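Local structure of carbohydrate oxidase (Microdochium nivale, 3RJA) at residues 14-17 / 18-21; 264-267 / 268-271; 293-296 / 297-300; 303-307 / 308-312. The protein catalyses the FAD-dependent oxidation of the C1 hydroxyl of mono-, oligo- and polysaccharides to lactones, passing the electrons to molecular oxygen to give hydrogen peroxide. One frame throughout, in Å; residues are numbered along the deposited sequence. Where two conformers were deposited one is given.

Contact 1 (14-17 / 18-21). With ABL ((2R,3R,4R,5R)-4,5-dihydroxy-2-(hydroxymethyl)-6-oxopiperidin-3-yl beta-D-glucopyranoside), chain H.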
loop_
_atom_site.group_PDB
_atom_site.type_symbol
_atom_site.label_atom_id
_atom_site.label_comp_id
_atom_site.label_asym_id
_atom_site.label_seq_id
_atom_site.Cartn_x
_atom_site.Cartn_y
_atom_site.Cartn_z
ATOM N N ILE A 14 12.734 -25.353 2.030
ATOM C CA ILE A 14 13.166 -24.454 3.071
ATOM C C ILE A 14 14.431 -23.756 2.614
ATOM O O ILE A 14 15.160 -24.306 1.822
ATOM C CB ILE A 14 13.348 -25.172 4.428
ATOM C CG1 ILE A 14 14.334 -26.343 4.332
ATOM C CG2 ILE A 14 11.976 -25.629 4.976
ATOM C CD1 ILE A 14 14.802 -26.877 5.690
ATOM N N ASP A 15 14.678 -22.534 3.082
ATOM C CA ASP A 15 15.935 -21.876 2.757
ATOM C C ASP A 15 17.016 -22.351 3.739
ATOM O O ASP A 15 16.738 -22.637 4.895
ATOM C CB ASP A 15 15.822 -20.337 2.798
ATOM C CG ASP A 15 15.042 -19.753 1.632
ATOM O OD1 ASP A 15 14.870 -20.398 0.570
ATOM O OD2 ASP A 15 14.595 -18.590 1.777
ATOM N N ILE A 16 18.242 -22.426 3.248
ATOM C CA ILE A 16 19.391 -22.877 4.030
ATOM C C ILE A 16 20.231 -21.660 4.368
ATOM O O ILE A 16 20.756 -21.022 3.459
ATOM C CB ILE A 16 20.275 -23.872 3.217
ATOM C CG1 ILE A 16 19.517 -25.170 2.952
ATOM C CG2 ILE A 16 21.605 -24.160 3.943
ATOM C CD1 ILE A 16 18.667 -25.601 4.110
ATOM N N PRO A 17 20.366 -21.320 5.676
ATOM C CA PRO A 17 21.233 -20.162 5.965
ATOM C C PRO A 17 22.583 -20.289 5.268
ATOM O O PRO A 17 23.164 -21.373 5.253
ATOM C CB PRO A 17 21.399 -20.208 7.488
ATOM C CG PRO A 17 20.167 -20.895 7.970
ATOM C CD PRO A 17 19.793 -21.897 6.918
ATOM N N GLY A 18 23.032 -19.193 4.657
ATOM C CA GLY A 18 24.337 -19.140 4.022
ATOM C C GLY A 18 24.269 -19.262 2.505
ATOM O O GLY A 18 25.279 -19.065 1.832
ATOM N N THR A 19 23.092 -19.604 1.966
ATOM C CA THR A 19 22.937 -19.778 0.519
ATOM C C THR A 19 22.318 -18.517 -0.114
ATOM O O THR A 19 21.681 -17.701 0.587
ATOM C CB THR A 19 22.066 -20.997 0.175
ATOM O OG1 THR A 19 20.724 -20.787 0.627
ATOM C CG2 THR A 19 22.609 -22.274 0.800
ATOM N N ALA A 20 22.479 -18.382 -1.429
ATOM C CA ALA A 20 21.913 -17.256 -2.169
ATOM C C ALA A 20 20.426 -17.069 -1.869
ATOM O O ALA A 20 20.025 -15.970 -1.504
ATOM C CB ALA A 20 22.142 -17.407 -3.689
ATOM N N ASP A 21 19.627 -18.129 -2.019
ATOM C CA ASP A 21 18.191 -18.029 -1.782
ATOM C C ASP A 21 17.886 -17.485 -0.387
ATOM O O ASP A 21 17.046 -16.614 -0.251
ATOM C CB ASP A 21 17.488 -19.367 -2.017
ATOM C CG ASP A 21 17.186 -19.611 -3.495
ATOM O OD1 ASP A 21 16.051 -19.315 -3.936
ATOM O OD2 ASP A 21 18.085 -20.075 -4.227
HETATM C C1A ABL H . 17.663 -22.339 -0.452
HETATM O O1A ABL H . 18.107 -21.549 0.413
HETATM C C2A ABL H . 18.596 -23.180 -1.326
HETATM O O2A ABL H . 19.822 -22.459 -1.429
HETATM C C3A ABL H . 18.023 -23.336 -2.744
HETATM O O3A ABL H . 18.877 -24.236 -3.473
HETATM C C4A ABL H . 16.637 -23.912 -2.684
HETATM O O1 ABL H . 16.094 -24.054 -4.011
HETATM C C5A ABL H . 15.779 -22.820 -1.991
HETATM N N5 ABL H . 16.337 -22.481 -0.669
HETATM C C6A ABL H . 14.347 -23.351 -1.748
HETATM O O6A ABL H . 14.374 -24.733 -1.441
HETATM C C1 ABL H . 15.770 -25.351 -4.570
HETATM C C2 ABL H . 15.165 -25.148 -5.973
HETATM O O2 ABL H . 13.983 -24.345 -5.898
HETATM C C3 ABL H . 14.829 -26.490 -6.607
HETATM O O3 ABL H . 14.478 -26.242 -7.956
HETATM C C4 ABL H . 16.034 -27.476 -6.487
HETATM O O4 ABL H . 15.634 -28.780 -6.881
HETATM C C5 ABL H . 16.563 -27.518 -5.049
HETATM O O5 ABL H . 16.910 -26.173 -4.688
HETATM C C6 ABL H . 17.721 -28.498 -4.819
HETATM O O6 ABL H . 18.842 -28.307 -5.643
#

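Contact 2 (264-267 / 268-271)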
loop_
_atom_site.group_PDB
_atom_site.type_symbol
_atom_site.label_atom_id
_atom_site.label_comp_id
_atom_site.label_asym_id
_atom_site.label_seq_id
_atom_site.Cartn_x
_atom_site.Cartn_y
_atom_site.Cartn_z
ATOM N N TYR A 264 -7.249 9.984 -17.725
ATOM C CA TYR A 264 -7.871 9.051 -18.670
ATOM C C TYR A 264 -8.489 9.817 -19.835
ATOM O O TYR A 264 -9.653 10.257 -19.764
ATOM C CB TYR A 264 -8.917 8.171 -17.977
ATOM C CG TYR A 264 -8.315 6.943 -17.346
ATOM C CD1 TYR A 264 -7.464 7.051 -16.229
ATOM C CD2 TYR A 264 -8.565 5.674 -17.876
ATOM C CE1 TYR A 264 -6.864 5.907 -15.641
ATOM C CE2 TYR A 264 -7.999 4.527 -17.303
ATOM C CZ TYR A 264 -7.142 4.652 -16.184
ATOM O OH TYR A 264 -6.600 3.535 -15.633
ATOM N N GLY A 265 -7.695 9.981 -20.897
ATOM C CA GLY A 265 -8.105 10.751 -22.081
ATOM C C GLY A 265 -6.929 11.533 -22.668
ATOM O O GLY A 265 -5.756 11.290 -22.315
ATOM N N THR A 266 -7.239 12.457 -23.576
ATOM C CA THR A 266 -6.204 13.139 -24.379
ATOM C C THR A 266 -5.621 14.344 -23.640
ATOM O O THR A 266 -6.242 14.860 -22.692
ATOM C CB THR A 266 -6.802 13.642 -25.715
ATOM O OG1 THR A 266 -7.748 14.682 -25.430
ATOM C CG2 THR A 266 -7.501 12.484 -26.476
ATOM N N PRO A 267 -4.442 14.825 -24.084
ATOM C CA PRO A 267 -3.873 16.041 -23.487
ATOM C C PRO A 267 -4.805 17.268 -23.504
ATOM O O PRO A 267 -4.782 18.086 -22.558
ATOM C CB PRO A 267 -2.626 16.298 -24.335
ATOM C CG PRO A 267 -2.245 14.937 -24.876
ATOM C CD PRO A 267 -3.528 14.200 -25.078
ATOM N N GLU A 268 -5.624 17.397 -24.545
ATOM C CA GLU A 268 -6.527 18.560 -24.657
ATOM C C GLU A 268 -7.693 18.409 -23.678
ATOM O O GLU A 268 -8.127 19.392 -23.075
ATOM C CB GLU A 268 -7.047 18.739 -26.102
ATOM C CG GLU A 268 -5.960 19.070 -27.173
ATOM C CD GLU A 268 -4.955 17.915 -27.474
ATOM O OE1 GLU A 268 -5.287 16.702 -27.345
ATOM O OE2 GLU A 268 -3.811 18.236 -27.861
ATOM N N GLN A 269 -8.200 17.175 -23.527
ATOM C CA GLN A 269 -9.245 16.901 -22.540
ATOM C C GLN A 269 -8.698 17.100 -21.127
ATOM O O GLN A 269 -9.399 17.622 -20.256
ATOM C CB GLN A 269 -9.797 15.493 -22.687
ATOM C CG GLN A 269 -10.659 15.299 -23.913
ATOM C CD GLN A 269 -10.861 13.851 -24.271
ATOM O OE1 GLN A 269 -9.972 13.014 -24.105
ATOM N NE2 GLN A 269 -12.036 13.546 -24.795
ATOM N N TRP A 270 -7.444 16.709 -20.902
ATOM C CA TRP A 270 -6.840 16.933 -19.585
ATOM C C TRP A 270 -6.866 18.429 -19.247
ATOM O O TRP A 270 -7.382 18.837 -18.186
ATOM C CB TRP A 270 -5.400 16.363 -19.445
ATOM C CG TRP A 270 -4.787 16.938 -18.189
ATOM C CD1 TRP A 270 -5.122 16.627 -16.896
ATOM C CD2 TRP A 270 -3.854 18.014 -18.111
ATOM N NE1 TRP A 270 -4.421 17.416 -16.010
ATOM C CE2 TRP A 270 -3.634 18.280 -16.729
ATOM C CE3 TRP A 270 -3.154 18.766 -19.071
ATOM C CZ2 TRP A 270 -2.750 19.255 -16.290
ATOM C CZ3 TRP A 270 -2.267 19.734 -18.642
ATOM C CH2 TRP A 270 -2.063 19.977 -17.256
ATOM N N ARG A 271 -6.300 19.239 -20.145
ATOM C CA ARG A 271 -6.176 20.673 -19.899
ATOM C C ARG A 271 -7.528 21.318 -19.583
ATOM O O ARG A 271 -7.656 22.054 -18.602
ATOM C CB ARG A 271 -5.460 21.391 -21.056
ATOM C CG ARG A 271 -5.227 22.875 -20.819
ATOM C CD ARG A 271 -4.322 23.068 -19.606
ATOM N NE ARG A 271 -3.939 24.454 -19.331
ATOM C CZ ARG A 271 -2.746 24.974 -19.617
ATOM N NH1 ARG A 271 -1.819 24.244 -20.234
ATOM N NH2 ARG A 271 -2.478 26.237 -19.298
#

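Contact 3 (293-296 / 297-300)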
loop_
_atom_site.group_PDB
_atom_site.type_symbol
_atom_site.label_atom_id
_atom_site.label_comp_id
_atom_site.label_asym_id
_atom_site.label_seq_id
_atom_site.Cartn_x
_atom_site.Cartn_y
_atom_site.Cartn_z
ATOM N N LEU A 293 0.430 8.364 -23.506
ATOM C CA LEU A 293 0.857 7.017 -23.109
ATOM C C LEU A 293 -0.267 6.032 -23.314
ATOM O O LEU A 293 -1.450 6.394 -23.189
ATOM C CB LEU A 293 1.230 6.981 -21.609
ATOM C CG LEU A 293 2.355 7.888 -21.085
ATOM C CD1 LEU A 293 2.253 8.066 -19.578
ATOM C CD2 LEU A 293 3.722 7.339 -21.461
ATOM N N ASN A 294 0.082 4.777 -23.585
ATOM C CA ASN A 294 -0.888 3.715 -23.375
ATOM C C ASN A 294 -0.696 3.105 -21.981
ATOM O O ASN A 294 0.187 3.552 -21.209
ATOM C CB ASN A 294 -0.835 2.651 -24.496
ATOM C CG ASN A 294 0.465 1.876 -24.504
ATOM O OD1 ASN A 294 1.154 1.755 -23.483
ATOM N ND2 ASN A 294 0.817 1.348 -25.670
ATOM N N TRP A 295 -1.531 2.112 -21.655
ATOM C CA TRP A 295 -1.475 1.458 -20.355
ATOM C C TRP A 295 -0.063 1.008 -19.935
ATOM O O TRP A 295 0.453 1.463 -18.909
ATOM C CB TRP A 295 -2.405 0.238 -20.293
ATOM C CG TRP A 295 -2.344 -0.400 -18.942
ATOM C CD1 TRP A 295 -1.831 -1.622 -18.637
ATOM C CD2 TRP A 295 -2.789 0.178 -17.697
ATOM N NE1 TRP A 295 -1.941 -1.859 -17.276
ATOM C CE2 TRP A 295 -2.520 -0.767 -16.678
ATOM C CE3 TRP A 295 -3.396 1.391 -17.354
ATOM C CZ2 TRP A 295 -2.857 -0.542 -15.328
ATOM C CZ3 TRP A 295 -3.746 1.619 -16.007
ATOM C CH2 TRP A 295 -3.481 0.649 -15.007
ATOM N N ILE A 296 0.547 0.104 -20.711
ATOM C CA ILE A 296 1.823 -0.485 -20.272
ATOM C C ILE A 296 2.920 0.585 -20.157
ATOM O O ILE A 296 3.786 0.549 -19.265
ATOM C CB ILE A 296 2.246 -1.736 -21.129
ATOM C CG1 ILE A 296 3.287 -2.587 -20.394
ATOM C CG2 ILE A 296 2.753 -1.340 -22.531
ATOM C CD1 ILE A 296 2.846 -3.110 -19.008
ATOM N N GLU A 297 2.849 1.561 -21.051
ATOM C CA GLU A 297 3.748 2.695 -21.002
ATOM C C GLU A 297 3.569 3.507 -19.734
ATOM O O GLU A 297 4.565 3.966 -19.163
ATOM C CB GLU A 297 3.556 3.576 -22.235
ATOM C CG GLU A 297 4.147 2.950 -23.509
ATOM C CD GLU A 297 3.730 3.679 -24.782
ATOM O OE1 GLU A 297 2.761 4.492 -24.752
ATOM O OE2 GLU A 297 4.368 3.415 -25.832
ATOM N N SER A 298 2.314 3.679 -19.281
ATOM C CA SER A 298 2.069 4.422 -18.036
ATOM C C SER A 298 2.645 3.652 -16.847
ATOM O O SER A 298 3.216 4.245 -15.937
ATOM C CB SER A 298 0.570 4.721 -17.818
ATOM O OG SER A 298 -0.152 3.541 -17.474
ATOM N N VAL A 299 2.526 2.328 -16.863
ATOM C CA VAL A 299 3.154 1.520 -15.807
ATOM C C VAL A 299 4.668 1.778 -15.687
ATOM O O VAL A 299 5.192 1.994 -14.576
ATOM C CB VAL A 299 2.869 0.020 -15.954
ATOM C CG1 VAL A 299 3.365 -0.762 -14.681
ATOM C CG2 VAL A 299 1.388 -0.208 -16.137
ATOM N N LEU A 300 5.353 1.776 -16.834
ATOM C CA LEU A 300 6.779 2.076 -16.867
ATOM C C LEU A 300 7.035 3.513 -16.419
ATOM O O LEU A 300 7.966 3.787 -15.627
ATOM C CB LEU A 300 7.359 1.864 -18.293
ATOM C CG LEU A 300 8.874 2.087 -18.455
ATOM C CD1 LEU A 300 9.649 1.252 -17.409
ATOM C CD2 LEU A 300 9.330 1.755 -19.916
#

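Contact 4 (303-307 / 308-312). With ZN (zinc ion), chain E; ZN (zinc ion), chain D; ABL ((2R,3R,4R,5R)-4,5-dihydroxy-2-(hydroxymethyl)-6-oxopiperidin-3-yl beta-D-glucopyranoside), chain G.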
loop_
_atom_site.group_PDB
_atom_site.type_symbol
_atom_site.label_atom_id
_atom_site.label_comp_id
_atom_site.label_asym_id
_atom_site.label_seq_id
_atom_site.Cartn_x
_atom_site.Cartn_y
_atom_site.Cartn_z
ATOM N N SER A 303 7.175 4.123 -12.620
ATOM C CA SER A 303 7.817 3.028 -11.872
ATOM C C SER A 303 9.124 3.397 -11.157
ATOM O O SER A 303 9.515 2.716 -10.175
ATOM C CB SER A 303 8.123 1.847 -12.821
ATOM O OG SER A 303 9.110 2.214 -13.771
ATOM N N ASN A 304 9.811 4.424 -11.672
ATOM C CA ASN A 304 11.140 4.815 -11.211
ATOM C C ASN A 304 12.225 3.781 -11.539
ATOM O O ASN A 304 13.273 3.780 -10.905
ATOM C CB ASN A 304 11.148 5.122 -9.706
ATOM C CG ASN A 304 10.418 6.405 -9.376
ATOM O OD1 ASN A 304 10.528 7.388 -10.110
ATOM N ND2 ASN A 304 9.654 6.403 -8.278
ATOM N N PHE A 305 11.963 2.892 -12.496
ATOM C CA PHE A 305 12.951 1.885 -12.936
ATOM C C PHE A 305 12.951 1.790 -14.444
ATOM O O PHE A 305 12.028 2.287 -15.109
ATOM C CB PHE A 305 12.647 0.497 -12.335
ATOM C CG PHE A 305 12.916 0.426 -10.887
ATOM C CD1 PHE A 305 14.199 0.116 -10.425
ATOM C CD2 PHE A 305 11.915 0.735 -9.966
ATOM C CE1 PHE A 305 14.472 0.086 -9.071
ATOM C CE2 PHE A 305 12.173 0.710 -8.588
ATOM C CZ PHE A 305 13.455 0.392 -8.136
ATOM N N ASP A 306 13.992 1.160 -14.992
ATOM C CA ASP A 306 14.074 1.047 -16.430
ATOM C C ASP A 306 13.272 -0.166 -16.941
ATOM O O ASP A 306 13.220 -0.399 -18.124
ATOM C CB ASP A 306 15.537 1.060 -16.925
ATOM C CG ASP A 306 16.273 -0.244 -16.652
ATOM O OD1 ASP A 306 15.743 -1.136 -15.956
ATOM O OD2 ASP A 306 17.405 -0.381 -17.153
ATOM N N HIS A 307 12.663 -0.932 -16.040
ATOM C CA HIS A 307 11.700 -1.971 -16.445
ATOM C C HIS A 307 10.703 -2.189 -15.303
ATOM O O HIS A 307 10.951 -1.761 -14.158
ATOM C CB HIS A 307 12.416 -3.287 -16.806
ATOM C CG HIS A 307 12.934 -4.037 -15.614
ATOM N ND1 HIS A 307 14.123 -3.728 -14.991
ATOM C CD2 HIS A 307 12.418 -5.078 -14.924
ATOM C CE1 HIS A 307 14.322 -4.549 -13.979
ATOM N NE2 HIS A 307 13.301 -5.380 -13.919
ATOM N N VAL A 308 9.585 -2.840 -15.609
ATOM C CA VAL A 308 8.553 -3.111 -14.604
ATOM C C VAL A 308 8.318 -4.559 -14.264
ATOM O O VAL A 308 7.766 -4.845 -13.192
ATOM C CB VAL A 308 7.194 -2.458 -14.943
ATOM C CG1 VAL A 308 7.369 -0.924 -15.114
ATOM C CG2 VAL A 308 6.572 -3.074 -16.147
ATOM N N ASP A 309 8.710 -5.482 -15.147
ATOM C CA ASP A 309 8.438 -6.896 -14.868
ATOM C C ASP A 309 9.416 -7.454 -13.825
ATOM O O ASP A 309 10.406 -8.107 -14.169
ATOM C CB ASP A 309 8.424 -7.726 -16.158
ATOM C CG ASP A 309 7.894 -9.147 -15.949
ATOM O OD1 ASP A 309 7.348 -9.480 -14.879
ATOM O OD2 ASP A 309 8.025 -9.960 -16.871
ATOM N N PHE A 310 9.125 -7.182 -12.547
ATOM C CA PHE A 310 9.949 -7.655 -11.440
ATOM C C PHE A 310 9.518 -9.020 -10.948
ATOM O O PHE A 310 8.337 -9.235 -10.610
ATOM C CB PHE A 310 9.925 -6.653 -10.277
ATOM C CG PHE A 310 10.930 -5.537 -10.407
ATOM C CD1 PHE A 310 10.770 -4.546 -11.359
ATOM C CD2 PHE A 310 12.038 -5.483 -9.569
ATOM C CE1 PHE A 310 11.714 -3.500 -11.472
ATOM C CE2 PHE A 310 12.977 -4.440 -9.675
ATOM C CZ PHE A 310 12.795 -3.443 -10.625
ATOM N N ILE A 311 10.467 -9.946 -10.925
ATOM C CA ILE A 311 10.268 -11.261 -10.293
ATOM C C ILE A 311 11.309 -11.493 -9.176
ATOM O O ILE A 311 11.433 -12.592 -8.643
ATOM C CB ILE A 311 10.320 -12.406 -11.337
ATOM C CG1 ILE A 311 11.661 -12.399 -12.092
ATOM C CG2 ILE A 311 9.119 -12.297 -12.327
ATOM C CD1 ILE A 311 11.932 -13.718 -12.903
ATOM N N THR A 312 12.046 -10.429 -8.858
ATOM C CA THR A 312 13.037 -10.340 -7.787
ATOM C C THR A 312 12.723 -9.066 -6.976
ATOM O O THR A 312 11.957 -8.229 -7.445
ATOM C CB THR A 312 14.461 -10.128 -8.365
ATOM O OG1 THR A 312 14.408 -9.075 -9.331
ATOM C CG2 THR A 312 14.977 -11.384 -9.024
HETATM ZN ZN ZN E . 15.888 -3.113 -16.065
HETATM ZN ZN ZN D . 6.955 -11.408 -15.496
HETATM C C1A ABL G . 5.118 4.892 -2.252
HETATM O O1A ABL G . 4.033 4.493 -1.769
HETATM C C2A ABL G . 5.143 5.971 -3.354
HETATM O O2A ABL G . 3.983 5.786 -4.163
HETATM C C3A ABL G . 6.426 5.937 -4.223
HETATM O O3A ABL G . 6.457 7.178 -4.971
HETATM C C4A ABL G . 7.645 5.894 -3.322
HETATM O O1 ABL G . 8.877 5.909 -4.087
HETATM C C5A ABL G . 7.608 4.575 -2.473
HETATM N N5 ABL G . 6.294 4.392 -1.802
HETATM C C6A ABL G . 8.667 4.566 -1.340
HETATM O O6A ABL G . 9.081 3.242 -0.954
HETATM C C1 ABL G . 9.601 7.162 -4.250
HETATM C C2 ABL G . 11.103 6.888 -4.513
HETATM O O2 ABL G . 11.630 6.146 -3.407
HETATM C C3 ABL G . 11.835 8.221 -4.710
HETATM O O3 ABL G . 13.222 8.021 -4.978
HETATM C C4 ABL G . 11.125 9.026 -5.847
HETATM O O4 ABL G . 11.760 10.271 -6.096
HETATM C C5 ABL G . 9.653 9.253 -5.480
HETATM O O5 ABL G . 9.034 7.959 -5.280
HETATM C C6 ABL G . 8.903 10.079 -6.532
HETATM O O6 ABL G . 8.986 9.570 -7.825
HETATM O O HOH W 1 5.920 -11.689 -17.379
HETATM O O HOH W 2 8.706 -12.541 -15.459
#

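Contact 1 (14-17 / 18-21)
Ile16 and Thr19 meet where the chain turns back to enter helix 20-25, and the carbonyl of Ile16 is the acceptor at the centre. Thr19 N donates to Ile16 O over 3.1 Å. The hydroxyl OG1 of Thr19 sits between its own N and carbonyl carbon (chi1 66°), which brings Thr19 OG1 to 2.8 Å from Ile16 O. Thr19 OG1 also lies 2.7 Å from O1A of the bound sugar lactam. Its single proton has both within reach and cannot serve them together. Ile16 N reaches O1A in a nearly straight bond of 3.0 Å, so the lactam oxygen is held from the backbone as well. The frame is a type II beta turn from Ile16 to Thr19, with Gly18 at the position where a side chain would collide with the preceding carbonyl, while Thr19 is the N-cap of the helix. On the buried side, where the Asp15 side chain lies about 13 Å from the flavin, Asp15 OD1 comes within 2.8 Å of the lactam nitrogen N5, and Asp21 lays its CB beside O1A while its carboxylate pairs with Arg90. An alanine at Asp15 is likely to leave N5 without its carboxylate neighbour and open a gap beside the lactam ring. The outer side of the turn is looser: the Ile16 side chain is exposed to solvent, as are Gly18 and Pro17, whose ring restrains the bend.

Contact 2 (264-267 / 268-271)
Thr266 places OG1 between its backbone N and its carbonyl carbon (chi1 67°), and Gln269 sets CG beside its own N (chi1 -72°) and then runs on extended, so the hydroxyl and the amide oxygen converge. Two bonds in opposite directions result. Gln269 N donates to Thr266 OG1 over 3.2 Å, while Thr266 N gives an almost straight bond of 2.8 Å to Gln269 OE1, received in the plane of the side-chain carbonyl. This reciprocal pair is a capping box. A threonine suits the N-cap because its short hydroxyl accepts from a first-turn N-H, and a glutamine three residues on is long enough to reach back. OE1 also lies 3.1 Å from Thr266 OG1, which may offer its proton. Gly265 lets OE1 in, since a CB there would run into it. Pro267 fits the first helical position, where no backbone N-H is needed, and Trp270 N starts the regular helical bonding with a 2.8 Å bond to Thr266 O. The cap thus carries strand 258-264 into helix 267-278, whose Pro267 and Trp270 pack on strand 286-293, with the Trp270 ring stacked on Phe214 of strand 211-217.

Contact 3 (293-296 / 297-300)
Asn294 and Glu297 grip each other through the first turn of helix 295-301. CG of Asn294 lies between its own N and carbonyl carbon (chi1 66°), which points OD1 straight at Glu297 N, 3.0 Å away, with the donor nearly in line with the side-chain C=O bond. Glu297 answers with an extended chain (chi2 169°) that crosses the asparagine at about a right angle and sends OE1 to Asn294 N. That 2.9 Å bond arrives on the anti side of the carboxylate and somewhat out of its plane, while the amide and carboxylate stack on one another. Leu293 lays CD2 against Glu297 CB, covering the aliphatic root of the acid. On the buried side, Ser298 turns OG back to donate to Trp295 O, 2.6 Å away, in the carbonyl plane and on a lone pair; Val299 N is a second donor to the same oxygen. With CG anti to N (chi1 -179°), the Trp295 indole swings to where Val299 CG2 lies over its five-membered ring, 4.1 Å from the centroid, a CH-pi contact. A short polar asparagine before the helix and a glutamate three residues later, each bonding the other's backbone N-H, make up a capping box at the helix N terminus.

Contact 4 (303-307 / 308-312)
His307 and Phe310 lie flat on each other, an offset stack with centroids 4.5 Å apart and planes only 7° from parallel. NE2 of His307 lies over the rim of the phenyl, 3.5 Å from Phe310 CE1. The same phenyl turns its edge to the face of Phe305, the centroids being 5.2 Å apart and the planes at 69°, so Phe310 links the two rings into one aromatic cluster. A serine in place of Phe310 would probably leave one imidazole face and the face of Phe305 without their aromatic partner, though the zinc would still hold the imidazole. With CG between its backbone N and carbonyl carbon (chi1 74°), His307 brings ND1 to a zinc ion at 2.2 Å while its ring face meets Phe310; Asp306 OD1 holds that ion at 2.0 Å. Asp309 grips another zinc ion with both oxygens, together with two waters and His114 of helix 112-123. Further out, Ser303 OG accepts from Phe305 N over 3.2 Å, an ST turn, and also bonds Leu300 O. The buried Val308 sets CG1 against Ser303 CB and packs on Thr117, Val299 and Leu300. Asn304 ND2 donates a 3.3 Å hydrogen bond to O6 of the bound substrate analogue, a ligand that Arg391 and Tyr389 also hydrogen-bond. A metal on ND1 would draw electrons from the imidazole, which probably favours its stacking on the electron-rich face of Phe310.

In the fold
Along the chain the four contacts come strictly in series; none encloses or crosses another, and each closes a short turn. Contact 1 joins the loop after helix 2-9 to helix 20-25, about 51 Å between centres from contact 2 and on the opposite side of the molecule. Contact 2 leads strand 258-264 into helix 267-278. Strand 286-293 then runs alongside strand 211-217 and passes into helix 295-301 at contact 3, where Trp295 touches Tyr264 of contact 2. That helix leads to the loop of contact 4, with Leu300 CD1 3.5 Å from Phe305 O; that loop carries Asn304 to the substrate pocket and the Phe305 side chain to about 6 Å from the flavin.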